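Local atomic coordinates of carboxypeptidase A (Helicoverpa armigera, PDB entry 1JQG), a protein that probably acts as a zinc-dependent metallocarboxypeptidase of the M14 family, removing C-terminal residues from peptide chains, and is made as a proenzyme. Residues 302-313 with 375-385. Sequence-based numbering, arbitrary orientation.
Sequences YLDIHSFGSMIL and APFSYTYELPA. With ZN (zinc ion), chain B.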
loop_
_atom_site.group_PDB
_atom_site.type_symbol
_atom_site.label_atom_id
_atom_site.label_comp_id
_atom_site.label_asym_id
_atom_site.label_seq_id
_atom_site.Cartn_x
_atom_site.Cartn_y
_atom_site.Cartn_z
ATOM N N TYR A 302 8.223 -11.363 1.611
ATOM C CA TYR A 302 7.603 -10.450 0.671
ATOM C C TYR A 302 6.684 -9.475 1.415
ATOM O O TYR A 302 5.801 -9.929 2.153
ATOM C CB TYR A 302 6.791 -11.219 -0.380
ATOM C CG TYR A 302 6.031 -10.364 -1.357
ATOM C CD1 TYR A 302 6.625 -9.931 -2.530
ATOM C CD2 TYR A 302 4.698 -9.978 -1.112
ATOM C CE1 TYR A 302 5.959 -9.165 -3.475
ATOM C CE2 TYR A 302 4.007 -9.204 -2.050
ATOM C CZ TYR A 302 4.657 -8.815 -3.233
ATOM O OH TYR A 302 3.958 -8.041 -4.101
ATOM N N LEU A 303 6.861 -8.184 1.158
ATOM C CA LEU A 303 6.096 -7.165 1.839
ATOM C C LEU A 303 5.421 -6.203 0.861
ATOM O O LEU A 303 6.050 -5.511 0.074
ATOM C CB LEU A 303 6.962 -6.396 2.854
ATOM C CG LEU A 303 7.657 -7.206 3.944
ATOM C CD1 LEU A 303 8.554 -6.348 4.819
ATOM C CD2 LEU A 303 6.655 -7.962 4.814
ATOM N N ASP A 304 4.108 -6.133 0.923
ATOM C CA ASP A 304 3.312 -5.193 0.128
ATOM C C ASP A 304 2.849 -4.091 1.072
ATOM O O ASP A 304 1.921 -4.302 1.872
ATOM C CB ASP A 304 2.121 -5.929 -0.500
ATOM C CG ASP A 304 1.344 -5.073 -1.474
ATOM O OD1 ASP A 304 1.807 -3.995 -1.885
ATOM O OD2 ASP A 304 0.221 -5.492 -1.849
ATOM N N ILE A 305 3.503 -2.947 0.992
ATOM C CA ILE A 305 3.241 -1.839 1.895
ATOM C C ILE A 305 2.086 -0.963 1.455
ATOM O O ILE A 305 2.174 -0.201 0.494
ATOM C CB ILE A 305 4.525 -0.998 2.160
ATOM C CG1 ILE A 305 5.605 -1.962 2.735
ATOM C CG2 ILE A 305 4.295 0.128 3.152
ATOM C CD1 ILE A 305 6.968 -1.341 2.949
ATOM N N HIS A 306 1.028 -0.964 2.256
ATOM C CA HIS A 306 -0.119 -0.121 2.043
ATOM C C HIS A 306 -0.324 0.827 3.239
ATOM O O HIS A 306 0.364 0.868 4.225
ATOM C CB HIS A 306 -1.419 -0.954 1.906
ATOM C CG HIS A 306 -1.436 -1.802 0.680
ATOM N ND1 HIS A 306 -2.110 -1.490 -0.450
ATOM C CD2 HIS A 306 -0.848 -2.974 0.316
ATOM C CE1 HIS A 306 -2.069 -2.326 -1.421
ATOM N NE2 HIS A 306 -1.252 -3.258 -0.967
ATOM N N SER A 307 -1.320 1.674 3.036
ATOM C CA SER A 307 -1.845 2.612 3.929
ATOM C C SER A 307 -3.392 2.793 3.760
ATOM O O SER A 307 -3.908 2.425 2.702
ATOM C CB SER A 307 -1.317 4.052 3.935
ATOM O OG SER A 307 -1.870 4.834 2.884
ATOM N N PHE A 308 -4.329 2.428 4.623
ATOM C CA PHE A 308 -4.241 2.979 5.966
ATOM C C PHE A 308 -4.781 2.049 7.051
ATOM O O PHE A 308 -5.747 1.295 6.714
ATOM C CB PHE A 308 -4.512 4.467 6.179
ATOM C CG PHE A 308 -5.975 4.752 6.290
ATOM C CD1 PHE A 308 -6.575 4.669 7.538
ATOM C CD2 PHE A 308 -6.772 5.075 5.212
ATOM C CE1 PHE A 308 -7.921 4.906 7.715
ATOM C CE2 PHE A 308 -8.119 5.309 5.372
ATOM C CZ PHE A 308 -8.702 5.235 6.623
ATOM N N GLY A 309 -4.363 1.789 8.318
ATOM C CA GLY A 309 -4.906 0.867 9.275
ATOM C C GLY A 309 -4.117 0.477 10.525
ATOM O O GLY A 309 -4.632 -0.034 11.536
ATOM N N SER A 310 -2.788 0.527 10.442
ATOM C CA SER A 310 -1.904 0.144 11.529
ATOM C C SER A 310 -2.072 -1.349 11.824
ATOM O O SER A 310 -2.313 -1.829 12.948
ATOM C CB SER A 310 -2.097 0.963 12.800
ATOM O OG SER A 310 -1.879 2.342 12.553
ATOM N N MET A 311 -1.881 -2.157 10.801
ATOM C CA MET A 311 -2.010 -3.588 10.892
ATOM C C MET A 311 -1.080 -4.326 9.958
ATOM O O MET A 311 -0.613 -3.781 8.964
ATOM C CB MET A 311 -3.434 -4.100 10.588
ATOM C CG MET A 311 -4.208 -3.304 9.571
ATOM S SD MET A 311 -5.978 -3.554 9.451
ATOM C CE MET A 311 -6.710 -2.388 10.540
ATOM N N ILE A 312 -0.687 -5.528 10.356
ATOM C CA ILE A 312 0.099 -6.431 9.517
ATOM C C ILE A 312 -0.730 -7.669 9.231
ATOM O O ILE A 312 -1.047 -8.315 10.225
ATOM C CB ILE A 312 1.396 -6.832 10.256
ATOM C CG1 ILE A 312 2.302 -5.601 10.468
ATOM C CG2 ILE A 312 2.253 -7.890 9.601
ATOM C CD1 ILE A 312 3.398 -5.829 11.469
ATOM N N LEU A 313 -1.163 -7.859 7.971
ATOM C CA LEU A 313 -2.062 -8.978 7.633
ATOM C C LEU A 313 -1.345 -10.026 6.773
ATOM O O LEU A 313 -0.299 -9.760 6.169
ATOM C CB LEU A 313 -3.280 -8.508 6.814
ATOM C CG LEU A 313 -4.115 -7.391 7.453
ATOM C CD1 LEU A 313 -4.389 -7.601 8.944
ATOM C CD2 LEU A 313 -3.457 -6.017 7.345
ATOM N N ALA A 375 7.426 -16.797 -1.562
ATOM C CA ALA A 375 7.842 -16.554 -0.173
ATOM C C ALA A 375 7.007 -17.398 0.771
ATOM O O ALA A 375 5.761 -17.357 0.792
ATOM C CB ALA A 375 7.718 -15.066 0.110
ATOM N N PRO A 376 7.667 -18.042 1.735
ATOM C CA PRO A 376 7.028 -18.773 2.808
ATOM C C PRO A 376 6.373 -17.821 3.789
ATOM O O PRO A 376 5.549 -18.179 4.615
ATOM C CB PRO A 376 8.150 -19.580 3.444
ATOM C CG PRO A 376 9.268 -19.555 2.466
ATOM C CD PRO A 376 9.138 -18.225 1.766
ATOM N N PHE A 377 6.858 -16.581 3.806
ATOM C CA PHE A 377 6.369 -15.516 4.675
ATOM C C PHE A 377 6.027 -14.311 3.822
ATOM O O PHE A 377 6.889 -13.791 3.086
ATOM C CB PHE A 377 7.429 -15.153 5.718
ATOM C CG PHE A 377 7.893 -16.334 6.534
ATOM C CD1 PHE A 377 9.067 -16.994 6.204
ATOM C CD2 PHE A 377 7.143 -16.816 7.582
ATOM C CE1 PHE A 377 9.510 -18.078 6.929
ATOM C CE2 PHE A 377 7.571 -17.917 8.317
ATOM C CZ PHE A 377 8.752 -18.533 7.995
ATOM N N SER A 378 4.782 -13.860 3.862
ATOM C CA SER A 378 4.336 -12.744 3.028
ATOM C C SER A 378 3.253 -11.961 3.755
ATOM O O SER A 378 2.227 -12.380 4.255
ATOM C CB SER A 378 3.859 -13.264 1.676
ATOM O OG SER A 378 3.459 -12.265 0.787
ATOM N N TYR A 379 3.474 -10.668 3.914
ATOM C CA TYR A 379 2.543 -9.777 4.588
ATOM C C TYR A 379 2.132 -8.598 3.699
ATOM O O TYR A 379 2.867 -8.132 2.797
ATOM C CB TYR A 379 3.169 -9.293 5.915
ATOM C CG TYR A 379 3.619 -10.443 6.819
ATOM C CD1 TYR A 379 4.937 -10.905 6.701
ATOM C CD2 TYR A 379 2.780 -11.052 7.741
ATOM C CE1 TYR A 379 5.378 -11.941 7.480
ATOM C CE2 TYR A 379 3.264 -12.068 8.552
ATOM C CZ TYR A 379 4.553 -12.527 8.407
ATOM O OH TYR A 379 5.050 -13.560 9.146
ATOM N N THR A 380 1.021 -8.000 4.053
ATOM C CA THR A 380 0.539 -6.745 3.509
ATOM C C THR A 380 0.488 -5.726 4.654
ATOM O O THR A 380 -0.270 -5.930 5.593
ATOM C CB THR A 380 -0.811 -6.920 2.829
ATOM O OG1 THR A 380 -1.418 -5.596 2.822
ATOM C CG2 THR A 380 -1.785 -7.834 3.568
ATOM N N TYR A 381 1.385 -4.745 4.633
ATOM C CA TYR A 381 1.469 -3.739 5.665
ATOM C C TYR A 381 0.421 -2.668 5.461
ATOM O O TYR A 381 0.093 -2.264 4.362
ATOM C CB TYR A 381 2.840 -3.047 5.691
ATOM C CG TYR A 381 3.867 -3.649 6.623
ATOM C CD1 TYR A 381 4.289 -4.948 6.520
ATOM C CD2 TYR A 381 4.430 -2.882 7.612
ATOM C CE1 TYR A 381 5.233 -5.491 7.380
ATOM C CE2 TYR A 381 5.385 -3.384 8.486
ATOM C CZ TYR A 381 5.784 -4.687 8.362
ATOM O OH TYR A 381 6.753 -5.223 9.184
ATOM N N GLU A 382 -0.148 -2.216 6.562
ATOM C CA GLU A 382 -1.101 -1.118 6.571
ATOM C C GLU A 382 -0.521 -0.082 7.521
ATOM O O GLU A 382 -0.735 -0.261 8.702
ATOM C CB GLU A 382 -2.490 -1.571 7.023
ATOM C CG GLU A 382 -3.159 -2.582 6.092
ATOM C CD GLU A 382 -3.629 -1.937 4.790
ATOM O OE1 GLU A 382 -3.876 -0.716 4.833
ATOM O OE2 GLU A 382 -3.756 -2.614 3.740
ATOM N N LEU A 383 0.196 0.890 7.019
ATOM C CA LEU A 383 0.758 1.980 7.782
ATOM C C LEU A 383 -0.258 2.866 8.502
ATOM O O LEU A 383 -1.420 2.841 8.180
ATOM C CB LEU A 383 1.567 2.892 6.824
ATOM C CG LEU A 383 2.769 2.225 6.157
ATOM C CD1 LEU A 383 3.680 3.299 5.539
ATOM C CD2 LEU A 383 3.494 1.352 7.149
ATOM N N PRO A 384 0.149 3.506 9.579
ATOM C CA PRO A 384 -0.701 4.291 10.444
ATOM C C PRO A 384 -1.258 5.486 9.705
ATOM O O PRO A 384 -0.605 6.170 8.908
ATOM C CB PRO A 384 0.230 4.725 11.594
ATOM C CG PRO A 384 1.321 3.703 11.626
ATOM C CD PRO A 384 1.528 3.364 10.186
ATOM N N ALA A 385 -2.501 5.836 10.008
ATOM C CA ALA A 385 -3.113 7.064 9.556
ATOM C C ALA A 385 -2.737 8.139 10.578
ATOM O O ALA A 385 -3.293 8.130 11.668
ATOM C CB ALA A 385 -4.619 6.895 9.535
HETATM ZN ZN ZN B . -4.155 -0.308 -0.480
HETATM O O HOH W 1 -5.824 -1.389 0.942
#
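Tyr-302 starts a parallel ladder with strand 377-383, its N bonding Phe-377 O and its O receiving Tyr-379 N. Next, Leu-303 lies alongside Tyr-379, and Leu-303 CD2 comes 3.8 Å from Tyr-381 CE1. Asp-304 takes the next rung, its N 3.0 Å from Tyr-379 O in a nearly straight bond (173°). Its carboxylate turns to the zinc ligand: OD2 accepts His-306 NE2 at 2.8 Å, in the imidazole plane but from above the carboxylate plane, fixing the ring's rotation while ND1 binds zinc at 2.4 Å. CG of Glu-382 stands anti to the carbonyl carbon (chi1 -64°) and the chain bends at chi2, bringing Glu-382 OE2 to 3.4 Å from His-306 CB. The carboxylate of Glu-382 and the imidazole of His-306 are inclined by 20°. Glu-382 is the predicted proton donor/acceptor; an alanine here would probably open a gap beside Leu-313 CD2 where CG had lain and take away the carboxylate beside His-306. Beyond Phe-308 and Gly-309, the latter's N bonding Leu-383 O, the chain turns back antiparallel, Ser-310 and Met-311 both facing Glu-382 in a G1 beta bulge. Ile-312 CG1 sits over the Tyr-381 ring face, 4.2 Å from its centroid, and Leu-313 pairs with Thr-380 through two backbone bonds. His-181 and Glu-184 complete the protein ligands of zinc. Strand 377-383 thus runs between 299-307 and 311-314 in the mixed sheet, with Tyr-381 touching helices 325-340 and 402-421, and Tyr-302 and Thr-380 touching helix 366-373.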